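Local coordinates for restriction endonuclease S subunits (Thermoanaerobacter tengcongensis, PDB 3OKG), which probably recognises the target DNA sequence as the specificity subunit of a type I restriction-modification methyltransferase, in which it assembles with M polypeptides, at residues Y20-P23 / P24-W28; R27-R30 / L31-C35; F132-H135 / L136-D140; Q177-I180 / V181-E185; L396-L399 / E400-I403. All blocks are in the same frame, centred on the assembly; numbering follows the deposited sequence.

Contact 1 (Y20-P23 / P24-W28); sequences YKLP and PGWRW
Pro24 follows Pro23 directly, and the 3.4 Å from Pro24 CD to Pro23 CB comes with the Pro-Pro linkage. Gly25 follows with a positive phi of 93°, the backbone shape required at the third position of the type II beta turn that runs from Pro23 to Trp26. This turn reverses the chain just ahead of strand 27-30 and is closed by Trp26 N, which donates to Pro23 O over 3.2 Å. A water lies within hydrogen-bonding distance of both Pro23 O and Trp26 O. The indole of Trp26 lies across the Pro23 ring, whose CD sits over the centre of the six-membered ring, 3.7 Å from its centroid, a CH-pi contact; Leu22 CB meets Trp26 CB. Beyond Arg27, whose backbone pairs with Leu171 of strand 168-171, Trp28 swings its indole back over the first segment. Its NE1 donates 2.9 Å to Tyr20 O, nearly in line with that carbonyl and in the indole plane. Leu22 CD1 covers one indole face, 3.5 Å from the five-membered centroid. The far edge of Trp28 meets the Tyr20 ring T-shaped, with planes at 84° and CH2 3.6 Å from Tyr20 CE2, while Tyr20 OH bonds to Phe408 O.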
# COMPACT_ATOMS: atom_id res chain seq x y z
N TYR A 20 7.07 -1.31 32.65
CA TYR A 20 6.27 -0.09 32.71
C TYR A 20 5.13 -0.34 33.67
O TYR A 20 4.86 -1.48 34.03
CB TYR A 20 5.76 0.37 31.33
CG TYR A 20 4.93 -0.64 30.58
CD1 TYR A 20 3.58 -0.81 30.87
CD2 TYR A 20 5.49 -1.44 29.58
CE1 TYR A 20 2.81 -1.76 30.17
CE2 TYR A 20 4.74 -2.37 28.90
CZ TYR A 20 3.40 -2.52 29.20
OH TYR A 20 2.66 -3.47 28.52
N LYS A 21 4.47 0.73 34.10
CA LYS A 21 3.50 0.66 35.17
C LYS A 21 2.15 0.13 34.67
O LYS A 21 1.60 0.63 33.71
CB LYS A 21 3.30 2.05 35.78
CG LYS A 21 2.40 2.07 37.01
CD LYS A 21 2.13 3.51 37.43
CE LYS A 21 1.81 3.62 38.91
NZ LYS A 21 0.99 2.46 39.37
N LEU A 22 1.61 -0.88 35.36
CA LEU A 22 0.38 -1.54 34.93
C LEU A 22 -0.75 -1.08 35.82
O LEU A 22 -0.50 -0.61 36.94
CB LEU A 22 0.52 -3.05 35.11
CG LEU A 22 1.67 -3.69 34.33
CD1 LEU A 22 1.71 -5.19 34.60
CD2 LEU A 22 1.52 -3.40 32.86
N PRO A 23 -2.00 -1.21 35.33
CA PRO A 23 -3.15 -0.87 36.17
C PRO A 23 -3.16 -1.71 37.43
O PRO A 23 -2.55 -2.77 37.48
CB PRO A 23 -4.35 -1.24 35.29
CG PRO A 23 -3.83 -1.06 33.87
CD PRO A 23 -2.40 -1.55 33.94
N PRO A 24 -3.84 -1.22 38.47
CA PRO A 24 -4.02 -1.94 39.74
C PRO A 24 -4.51 -3.36 39.48
O PRO A 24 -5.42 -3.57 38.68
CB PRO A 24 -5.14 -1.16 40.42
CG PRO A 24 -5.05 0.21 39.86
CD PRO A 24 -4.60 0.05 38.43
N GLY A 25 -3.91 -4.34 40.14
CA GLY A 25 -4.38 -5.71 40.03
C GLY A 25 -3.68 -6.52 38.95
O GLY A 25 -3.71 -7.75 39.00
N TRP A 26 -3.07 -5.86 37.97
CA TRP A 26 -2.26 -6.58 37.00
C TRP A 26 -0.91 -6.92 37.61
O TRP A 26 -0.49 -6.29 38.58
CB TRP A 26 -2.01 -5.72 35.78
CG TRP A 26 -3.18 -5.34 34.95
CD1 TRP A 26 -4.47 -5.12 35.35
CD2 TRP A 26 -3.13 -5.05 33.56
NE1 TRP A 26 -5.22 -4.73 34.27
CE2 TRP A 26 -4.42 -4.67 33.16
CE3 TRP A 26 -2.10 -5.09 32.59
CZ2 TRP A 26 -4.73 -4.35 31.84
CZ3 TRP A 26 -2.41 -4.74 31.28
CH2 TRP A 26 -3.71 -4.38 30.92
N ARG A 27 -0.21 -7.91 37.06
CA ARG A 27 1.14 -8.20 37.52
C ARG A 27 2.09 -8.56 36.37
O ARG A 27 1.65 -8.99 35.30
CB ARG A 27 1.12 -9.35 38.54
CG ARG A 27 0.29 -10.53 38.07
CD ARG A 27 -0.09 -11.48 39.20
NE ARG A 27 1.08 -12.26 39.53
CZ ARG A 27 1.23 -13.56 39.28
NH1 ARG A 27 0.25 -14.26 38.73
NH2 ARG A 27 2.37 -14.13 39.61
N TRP A 28 3.38 -8.40 36.61
CA TRP A 28 4.41 -8.78 35.63
C TRP A 28 4.91 -10.19 35.91
O TRP A 28 5.30 -10.49 37.04
CB TRP A 28 5.60 -7.83 35.69
CG TRP A 28 5.38 -6.53 34.99
CD1 TRP A 28 5.16 -5.30 35.58
CD2 TRP A 28 5.35 -6.31 33.58
NE1 TRP A 28 5.01 -4.35 34.61
CE2 TRP A 28 5.11 -4.94 33.37
CE3 TRP A 28 5.49 -7.16 32.46
CZ2 TRP A 28 5.01 -4.38 32.10
CZ3 TRP A 28 5.40 -6.60 31.19
CH2 TRP A 28 5.17 -5.21 31.02
O HOH W 1 -0.22 -3.37 39.08

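Contact 2 (R27-R30 / L31-C35); sequences RWVR and LGEVC
Glu33 reaches back to Arg30 where strand 27-30 gives way to a 3-10 turn at residues 31-33, and the pair is bonded in both directions. The Glu33 carboxylate takes Arg30 N at the end of the strand, with 2.8 Å from N to Glu33 OE2, while Glu33 N closes the 3-10 turn onto Arg30 O over 2.9 Å. The carboxylate gets there because Glu33 runs extended beyond CG, and OE2 receives Arg30 N on its anti side, 19° out of the carboxylate plane. The packed side of the contact is made by Val29, whose CB presses on the same OE2 at 3.4 Å. Behind it, Val29 CG2 meets Val34 CG1 at a looser 4.2 Å. Both valines are buried, Val29 against Ile169 and Val34 against Phe127 and Ala128, so this side of the turn is packed against strand 168-171 and the loop at Phe127 and Ala128.

The Arg30 side is the exposed one. The Arg30 chain bends at chi3 (-50°), laying its guanidinium flat over the carboxylate, planes 6° apart, with NH2 3.5 Å from Glu33 CD. The attraction is by charge alone, since no N-H points at OE2, and the 3.7 Å from NH2 to OE2 is long. Glu33 OE1 instead accepts from a water at 2.6 Å, which in turn accepts a weak bond from Arg27 NH2.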
# COMPACT_ATOMS: atom_id res chain seq x y z
N ARG A 27 -0.21 -7.91 37.06
CA ARG A 27 1.14 -8.20 37.52
C ARG A 27 2.09 -8.56 36.37
O ARG A 27 1.65 -8.99 35.30
CB ARG A 27 1.12 -9.35 38.54
CG ARG A 27 0.29 -10.53 38.07
CD ARG A 27 -0.09 -11.48 39.20
NE ARG A 27 1.08 -12.26 39.53
CZ ARG A 27 1.23 -13.56 39.28
NH1 ARG A 27 0.25 -14.26 38.73
NH2 ARG A 27 2.37 -14.13 39.61
N TRP A 28 3.38 -8.40 36.61
CA TRP A 28 4.41 -8.78 35.63
C TRP A 28 4.91 -10.19 35.91
O TRP A 28 5.30 -10.49 37.04
CB TRP A 28 5.60 -7.83 35.69
CG TRP A 28 5.38 -6.53 34.99
CD1 TRP A 28 5.16 -5.30 35.58
CD2 TRP A 28 5.35 -6.31 33.58
NE1 TRP A 28 5.01 -4.35 34.61
CE2 TRP A 28 5.11 -4.94 33.37
CE3 TRP A 28 5.49 -7.16 32.46
CZ2 TRP A 28 5.01 -4.38 32.10
CZ3 TRP A 28 5.40 -6.60 31.19
CH2 TRP A 28 5.17 -5.21 31.02
N VAL A 29 4.92 -11.05 34.89
CA VAL A 29 5.48 -12.40 35.00
C VAL A 29 6.27 -12.76 33.76
O VAL A 29 6.12 -12.13 32.72
CB VAL A 29 4.36 -13.43 35.15
CG1 VAL A 29 3.57 -13.14 36.38
CG2 VAL A 29 3.43 -13.44 33.88
N ARG A 30 7.12 -13.79 33.85
CA ARG A 30 7.69 -14.36 32.63
C ARG A 30 6.58 -15.19 31.97
O ARG A 30 5.77 -15.80 32.66
CB ARG A 30 8.92 -15.24 32.93
CG ARG A 30 10.20 -14.44 33.35
CD ARG A 30 11.35 -15.39 33.77
NE ARG A 30 10.86 -16.36 34.75
CZ ARG A 30 10.64 -16.09 36.03
NH1 ARG A 30 10.92 -14.89 36.54
NH2 ARG A 30 10.15 -17.03 36.82
N LEU A 31 6.55 -15.21 30.64
CA LEU A 31 5.52 -15.95 29.91
C LEU A 31 5.45 -17.38 30.45
O LEU A 31 4.37 -17.91 30.71
CB LEU A 31 5.87 -15.96 28.43
CG LEU A 31 4.96 -16.73 27.48
CD1 LEU A 31 3.54 -16.22 27.61
CD2 LEU A 31 5.52 -16.54 26.05
N GLY A 32 6.61 -18.00 30.62
CA GLY A 32 6.69 -19.39 31.05
C GLY A 32 5.96 -19.68 32.36
O GLY A 32 5.51 -20.80 32.60
N GLU A 33 5.82 -18.66 33.20
CA GLU A 33 5.18 -18.84 34.49
C GLU A 33 3.70 -19.15 34.34
O GLU A 33 3.09 -19.70 35.24
CB GLU A 33 5.34 -17.58 35.36
CG GLU A 33 6.77 -17.25 35.79
CD GLU A 33 6.78 -16.09 36.80
OE1 GLU A 33 6.39 -16.31 37.95
OE2 GLU A 33 7.10 -14.96 36.41
N VAL A 34 3.10 -18.74 33.23
CA VAL A 34 1.69 -19.04 32.99
C VAL A 34 1.52 -20.06 31.84
O VAL A 34 0.45 -20.17 31.25
CB VAL A 34 0.86 -17.75 32.77
CG1 VAL A 34 1.01 -16.83 33.97
CG2 VAL A 34 1.31 -17.03 31.49
N CYS A 35 2.55 -20.86 31.58
CA CYS A 35 2.48 -21.92 30.59
C CYS A 35 2.56 -23.30 31.24
O CYS A 35 3.04 -23.44 32.37
CB CYS A 35 3.64 -21.80 29.59
SG CYS A 35 3.50 -20.36 28.50
O HOH W 2 4.08 -15.90 39.12

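Contact 3 (F132-H135 / L136-D140); sequences FLFH and LCRSD
Leu136 N donates to Phe132 O over 2.9 Å, and Cys137 N to Leu133 O over 2.8 Å; both are i to i+4 bonds of helix 130-137 and nearly straight, the first with an N-H...O angle of 165°. One residue later the pattern frays. Arg138 N lies 3.2 Å from Phe134 O at a bent 136°, with a weak second bond to His135 O, and Ser139 N turns to Leu136 O. Ser139 then serves as N-cap of the next helix, its OG accepting from Phe141 N.

Outward from the backbone, Phe134 and Arg138 lie side by side and point the same way. The Arg138 CD methylene meets Phe134 CE1 at 3.5 Å and CZ at the same distance, while the ring and guanidinium planes stand 42° apart. CG of Phe134, anti to the backbone N, swings the ring outward from the helix, beside the Arg138 chain. On the helix side facing Phe408, Phe132 CE2 and Leu136 CD2 touch at 3.9 Å, and Phe132 also packs on Ile180 and Val181 of helix 174-216. Cys137 SG comes 3.3 Å from Leu133 O.

The contact is buried throughout, so its polar ends must be met from elsewhere in the fold. His135 NE2 bonds to Glu185, and the Arg138 guanidinium meets Glu400 OE2 at NE, Ser61 O at NH2 and, weakly, Ile102 O at NH1. Its buried charge is therefore probably balanced by Glu400.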
# COMPACT_ATOMS: atom_id res chain seq x y z
N PHE A 132 -5.68 -14.34 25.05
CA PHE A 132 -4.89 -13.23 25.59
C PHE A 132 -3.42 -13.47 25.30
O PHE A 132 -2.72 -12.58 24.81
CB PHE A 132 -5.16 -13.02 27.09
CG PHE A 132 -4.49 -11.78 27.64
CD1 PHE A 132 -5.05 -10.53 27.46
CD2 PHE A 132 -3.28 -11.88 28.32
CE1 PHE A 132 -4.43 -9.39 27.96
CE2 PHE A 132 -2.65 -10.75 28.83
CZ PHE A 132 -3.23 -9.50 28.65
N LEU A 133 -2.93 -14.67 25.57
CA LEU A 133 -1.53 -15.00 25.20
C LEU A 133 -1.25 -14.82 23.70
O LEU A 133 -0.18 -14.35 23.29
CB LEU A 133 -1.13 -16.42 25.66
CG LEU A 133 -1.21 -16.66 27.18
CD1 LEU A 133 -0.60 -18.02 27.50
CD2 LEU A 133 -0.43 -15.56 27.96
N PHE A 134 -2.19 -15.25 22.86
CA PHE A 134 -2.02 -15.12 21.42
C PHE A 134 -1.76 -13.65 21.07
O PHE A 134 -0.77 -13.31 20.43
CB PHE A 134 -3.32 -15.57 20.72
CG PHE A 134 -3.39 -15.17 19.26
CD1 PHE A 134 -2.37 -15.51 18.38
CD2 PHE A 134 -4.48 -14.47 18.78
CE1 PHE A 134 -2.45 -15.17 17.01
CE2 PHE A 134 -4.56 -14.11 17.41
CZ PHE A 134 -3.51 -14.45 16.54
N HIS A 135 -2.66 -12.77 21.49
CA HIS A 135 -2.51 -11.35 21.12
C HIS A 135 -1.28 -10.70 21.73
O HIS A 135 -0.57 -9.95 21.09
CB HIS A 135 -3.77 -10.57 21.49
CG HIS A 135 -4.91 -10.86 20.58
ND1 HIS A 135 -4.92 -10.48 19.26
CD2 HIS A 135 -6.10 -11.49 20.81
CE1 HIS A 135 -6.06 -10.87 18.70
NE2 HIS A 135 -6.79 -11.48 19.62
N LEU A 136 -1.01 -11.07 22.98
CA LEU A 136 0.20 -10.62 23.67
C LEU A 136 1.45 -11.04 22.91
O LEU A 136 2.35 -10.23 22.69
CB LEU A 136 0.24 -11.18 25.09
CG LEU A 136 1.19 -10.49 26.06
CD1 LEU A 136 1.02 -8.98 26.01
CD2 LEU A 136 0.99 -11.00 27.48
N CYS A 137 1.52 -12.31 22.50
CA CYS A 137 2.69 -12.80 21.78
C CYS A 137 2.89 -12.17 20.41
O CYS A 137 4.00 -12.22 19.87
CB CYS A 137 2.65 -14.32 21.65
SG CYS A 137 2.99 -15.08 23.24
N ARG A 138 1.84 -11.61 19.83
CA ARG A 138 2.01 -10.90 18.56
C ARG A 138 2.58 -9.49 18.71
O ARG A 138 2.88 -8.83 17.70
CB ARG A 138 0.67 -10.85 17.81
CG ARG A 138 0.34 -12.23 17.29
CD ARG A 138 -0.75 -12.24 16.28
NE ARG A 138 -0.56 -11.30 15.19
CZ ARG A 138 0.03 -11.56 14.03
NH1 ARG A 138 0.55 -12.75 13.78
NH2 ARG A 138 0.09 -10.61 13.12
N SER A 139 2.72 -9.03 19.94
CA SER A 139 3.20 -7.66 20.13
C SER A 139 4.71 -7.55 19.90
O SER A 139 5.46 -8.46 20.26
CB SER A 139 2.91 -7.13 21.52
OG SER A 139 3.60 -5.90 21.69
N ASP A 140 5.13 -6.42 19.33
CA ASP A 140 6.56 -6.06 19.29
C ASP A 140 7.20 -6.07 20.70
O ASP A 140 8.39 -6.30 20.84
CB ASP A 140 6.74 -4.65 18.70
CG ASP A 140 6.44 -4.57 17.21
OD1 ASP A 140 6.22 -5.62 16.55
OD2 ASP A 140 6.43 -3.43 16.68

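Contact 4 (Q177-I180 / V181-E185); sequences QRRI and VAKVE. With SO4 (sulfate ion), chain E.
Gln177 O accepts from Val181 N at 3.0 Å, and one methyl of the valine lies beside the same oxygen, Val181 CG2 being 3.2 Å from Gln177 O. The Gln177 amide leads off the other way, to Pro172 O and Phe127 O through NE2 and to Glu129 N through OE1, tying the helix to the loops beside it. Arg178 O takes Ala182 N. The Arg178 side chain, bent at chi3 (-64°), ends at a sulfate ion probably derived from the crystallisation liquor: NH2 donates to sulfate O3 over 2.6 Å at 165°, O3 lying in the guanidinium plane, while NH1 pairs with Glu129.

These are the opening turns of helix 174-216, one of the two long helices of the predicted coiled coil.

Arg179 O accepts from Lys183 N at 3.1 Å. The Arg179 chain is extended from CG to NE, and Lys183, bent at chi2 (-73°), crosses it so that CE meets Arg179 NH2 at 3.6 Å. Their like charges are also near, NH2 to NZ 4.1 Å, but Glu176 and the Leu412 carboxylate pair with Arg179 NH1 and probably offset the repulsion. Ile180 O receives Val184 N at 2.9 Å. Ile180 CG2 and Val184 CG2 touch at 4.0 Å, on the side that packs against Ala407 of helix 392-407.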
# COMPACT_ATOMS: atom_id res chain seq x y z
N GLN A 177 -8.56 -9.99 30.96
CA GLN A 177 -7.95 -10.55 29.75
C GLN A 177 -9.01 -10.81 28.70
O GLN A 177 -8.80 -10.51 27.51
CB GLN A 177 -7.16 -11.85 30.03
CG GLN A 177 -5.96 -11.70 31.00
CD GLN A 177 -5.29 -13.02 31.27
OE1 GLN A 177 -5.26 -13.91 30.41
NE2 GLN A 177 -4.79 -13.20 32.48
N ARG A 178 -10.13 -11.41 29.10
CA ARG A 178 -11.17 -11.71 28.11
C ARG A 178 -11.76 -10.42 27.54
O ARG A 178 -12.09 -10.33 26.34
CB ARG A 178 -12.27 -12.59 28.74
CG ARG A 178 -11.73 -13.97 29.15
CD ARG A 178 -12.85 -14.93 29.52
NE ARG A 178 -13.57 -14.45 30.69
CZ ARG A 178 -13.22 -14.70 31.94
NH1 ARG A 178 -12.14 -15.42 32.20
NH2 ARG A 178 -13.97 -14.22 32.93
N ARG A 179 -11.88 -9.41 28.37
CA ARG A 179 -12.42 -8.14 27.90
C ARG A 179 -11.48 -7.50 26.88
O ARG A 179 -11.90 -7.02 25.82
CB ARG A 179 -12.59 -7.18 29.08
CG ARG A 179 -13.24 -5.89 28.67
CD ARG A 179 -13.18 -4.85 29.78
NE ARG A 179 -13.41 -3.52 29.22
CZ ARG A 179 -12.44 -2.65 28.96
NH1 ARG A 179 -11.18 -2.96 29.24
NH2 ARG A 179 -12.74 -1.47 28.45
N ILE A 180 -10.20 -7.48 27.22
CA ILE A 180 -9.20 -6.95 26.28
C ILE A 180 -9.18 -7.71 24.95
O ILE A 180 -9.05 -7.11 23.91
CB ILE A 180 -7.79 -6.97 26.93
CG1 ILE A 180 -7.75 -5.95 28.08
CG2 ILE A 180 -6.69 -6.67 25.84
CD1 ILE A 180 -6.54 -6.04 28.97
N VAL A 181 -9.26 -9.03 24.99
CA VAL A 181 -9.30 -9.81 23.75
C VAL A 181 -10.46 -9.37 22.85
O VAL A 181 -10.32 -9.22 21.61
CB VAL A 181 -9.47 -11.32 24.07
CG1 VAL A 181 -9.87 -12.09 22.80
CG2 VAL A 181 -8.19 -11.89 24.69
N ALA A 182 -11.62 -9.17 23.47
CA ALA A 182 -12.79 -8.76 22.70
C ALA A 182 -12.59 -7.38 22.06
O ALA A 182 -12.97 -7.16 20.91
CB ALA A 182 -14.08 -8.78 23.59
N LYS A 183 -11.99 -6.46 22.81
CA LYS A 183 -11.80 -5.09 22.31
C LYS A 183 -10.77 -5.08 21.19
O LYS A 183 -10.95 -4.39 20.19
CB LYS A 183 -11.31 -4.16 23.42
CG LYS A 183 -12.27 -4.00 24.59
CD LYS A 183 -13.47 -3.13 24.21
CE LYS A 183 -14.25 -2.67 25.45
NZ LYS A 183 -15.21 -1.57 25.13
N VAL A 184 -9.69 -5.83 21.36
CA VAL A 184 -8.66 -5.90 20.32
C VAL A 184 -9.23 -6.46 19.02
O VAL A 184 -9.03 -5.89 17.93
CB VAL A 184 -7.48 -6.78 20.78
CG1 VAL A 184 -6.63 -7.22 19.58
CG2 VAL A 184 -6.65 -6.05 21.86
N GLU A 185 -9.97 -7.57 19.11
CA GLU A 185 -10.54 -8.16 17.92
C GLU A 185 -11.58 -7.25 17.24
O GLU A 185 -11.63 -7.17 16.02
CB GLU A 185 -11.06 -9.60 18.22
CG GLU A 185 -9.82 -10.49 18.63
CD GLU A 185 -10.14 -11.95 19.02
OE1 GLU A 185 -11.33 -12.29 19.11
OE2 GLU A 185 -9.20 -12.75 19.25
S SO4 E . -17.32 -13.28 32.05
O1 SO4 E . -17.86 -14.50 32.66
O2 SO4 E . -18.34 -12.23 32.13
O3 SO4 E . -16.14 -12.86 32.79
O4 SO4 E . -16.99 -13.48 30.63

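Contact 5 (L396-L399 / E400-I403); sequences LKRL and EQAI
Arg398 and Gln401 make a side-by-side contact one turn apart on helix 392-407, part of the second predicted coiled-coil segment, whose other side packs along helix 174-216. The helix itself is regular here: Leu396 O accepts Glu400 N at 2.9 Å, and Lys397 O, Arg398 O and Leu399 O accept Gln401 N, Ala402 N and Ile403 N in turn.

The Arg398 chain folds at chi2 (-50°) and again at chi3, which brings its guanidinium round over the Gln401 methylenes. Gln401 CB lies 3.8 Å above one guanidinium face, offset toward the rim, and NH2 is 3.7 Å from Gln401 CG. The methylenes CB and CG, not the amide, cover that face; the guanidinium and amide planes are merely 21° apart. Arg398 NH1 and Gln401 OE1 both engage Asp140, by its carboxylate and its backbone N, while Gln401 NE2 bonds to Ser139 OG and Asp405 OD1.

On the side facing helix 174-216 the contacts are those of Leu396 with Arg192 and Arg195, Leu399 with Val191 and Ile403 with Leu187. Ile403 CG1 meanwhile comes 3.4 Å from Leu399 O.

Glu400 extends away from the helix, with CG anti to the backbone N, and OE2 pairs with Arg138. Its other oxygen is anchored to the backbone by water: a single molecule donates to both Lys397 O and Glu400 OE1, at 2.7 Å each.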
# COMPACT_ATOMS: atom_id res chain seq x y z
N LEU A 396 -2.11 -3.85 8.03
CA LEU A 396 -2.67 -4.68 9.05
C LEU A 396 -1.65 -4.89 10.19
O LEU A 396 -2.02 -4.78 11.34
CB LEU A 396 -3.21 -6.00 8.49
CG LEU A 396 -4.28 -5.91 7.37
CD1 LEU A 396 -4.91 -7.28 7.15
CD2 LEU A 396 -5.36 -4.87 7.71
N LYS A 397 -0.39 -5.19 9.88
CA LYS A 397 0.54 -5.53 10.95
C LYS A 397 0.85 -4.34 11.86
O LYS A 397 0.93 -4.47 13.08
CB LYS A 397 1.82 -6.15 10.38
CG LYS A 397 1.69 -7.66 10.08
CD LYS A 397 2.98 -8.14 9.39
CE LYS A 397 3.04 -9.66 9.30
NZ LYS A 397 4.33 -10.09 8.72
N ARG A 398 1.03 -3.17 11.28
CA ARG A 398 1.39 -1.99 12.08
C ARG A 398 0.20 -1.36 12.82
O ARG A 398 0.35 -0.80 13.92
CB ARG A 398 2.10 -0.95 11.20
CG ARG A 398 3.42 -1.49 10.60
CD ARG A 398 4.37 -2.14 11.64
NE ARG A 398 4.58 -1.28 12.80
CZ ARG A 398 5.12 -1.69 13.95
NH1 ARG A 398 5.54 -2.94 14.08
NH2 ARG A 398 5.26 -0.83 14.96
N LEU A 399 -0.98 -1.41 12.21
CA LEU A 399 -2.17 -0.99 12.93
C LEU A 399 -2.47 -1.96 14.06
O LEU A 399 -2.91 -1.56 15.13
CB LEU A 399 -3.40 -0.91 12.02
CG LEU A 399 -3.38 0.06 10.84
CD1 LEU A 399 -4.81 0.27 10.29
CD2 LEU A 399 -2.74 1.37 11.16
N GLU A 400 -2.26 -3.26 13.80
CA GLU A 400 -2.39 -4.24 14.88
C GLU A 400 -1.51 -3.81 16.07
O GLU A 400 -1.95 -3.83 17.23
CB GLU A 400 -1.97 -5.64 14.42
CG GLU A 400 -1.95 -6.67 15.57
CD GLU A 400 -1.51 -8.07 15.09
OE1 GLU A 400 -0.73 -8.17 14.10
OE2 GLU A 400 -1.94 -9.07 15.70
N GLN A 401 -0.25 -3.47 15.79
CA GLN A 401 0.67 -3.09 16.85
C GLN A 401 0.19 -1.87 17.63
O GLN A 401 0.30 -1.82 18.85
CB GLN A 401 2.07 -2.81 16.26
CG GLN A 401 3.08 -2.58 17.33
CD GLN A 401 3.21 -3.76 18.28
OE1 GLN A 401 3.31 -4.90 17.85
NE2 GLN A 401 3.22 -3.48 19.58
N ALA A 402 -0.37 -0.88 16.94
CA ALA A 402 -0.85 0.30 17.66
C ALA A 402 -2.02 -0.07 18.59
O ALA A 402 -2.11 0.41 19.71
CB ALA A 402 -1.25 1.40 16.67
N ILE A 403 -2.87 -0.99 18.15
CA ILE A 403 -3.94 -1.51 19.03
C ILE A 403 -3.39 -2.27 20.26
O ILE A 403 -3.83 -2.06 21.40
CB ILE A 403 -4.93 -2.39 18.22
CG1 ILE A 403 -5.67 -1.53 17.18
CG2 ILE A 403 -5.93 -3.08 19.13
CD1 ILE A 403 -6.40 -2.35 16.11
O HOH W 3 1.64 -6.92 13.99

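In the fold
All five contacts are local, each between adjoining segments, so none encloses another. From the N terminus, contact 1 closes the turn before strand 27-30, and contact 2 overlaps it at Arg27 and Trp28, closing the turn that follows the strand. Contacts 3, 4 and 5 then come in series along three helices. Leu31 and Val34 of contact 2 pack on Leu133 of contact 3, and Trp26 of contact 1 on Ile180 of contact 4. Contact 3 is the hub, its centre about 12 Å from those of contacts 4 and 5: it joins helix 174-216 through His135 and Glu185, and C-terminal helix 392-407 through Arg138 and Glu400. Val184 and Ile403 bring contacts 4 and 5 together.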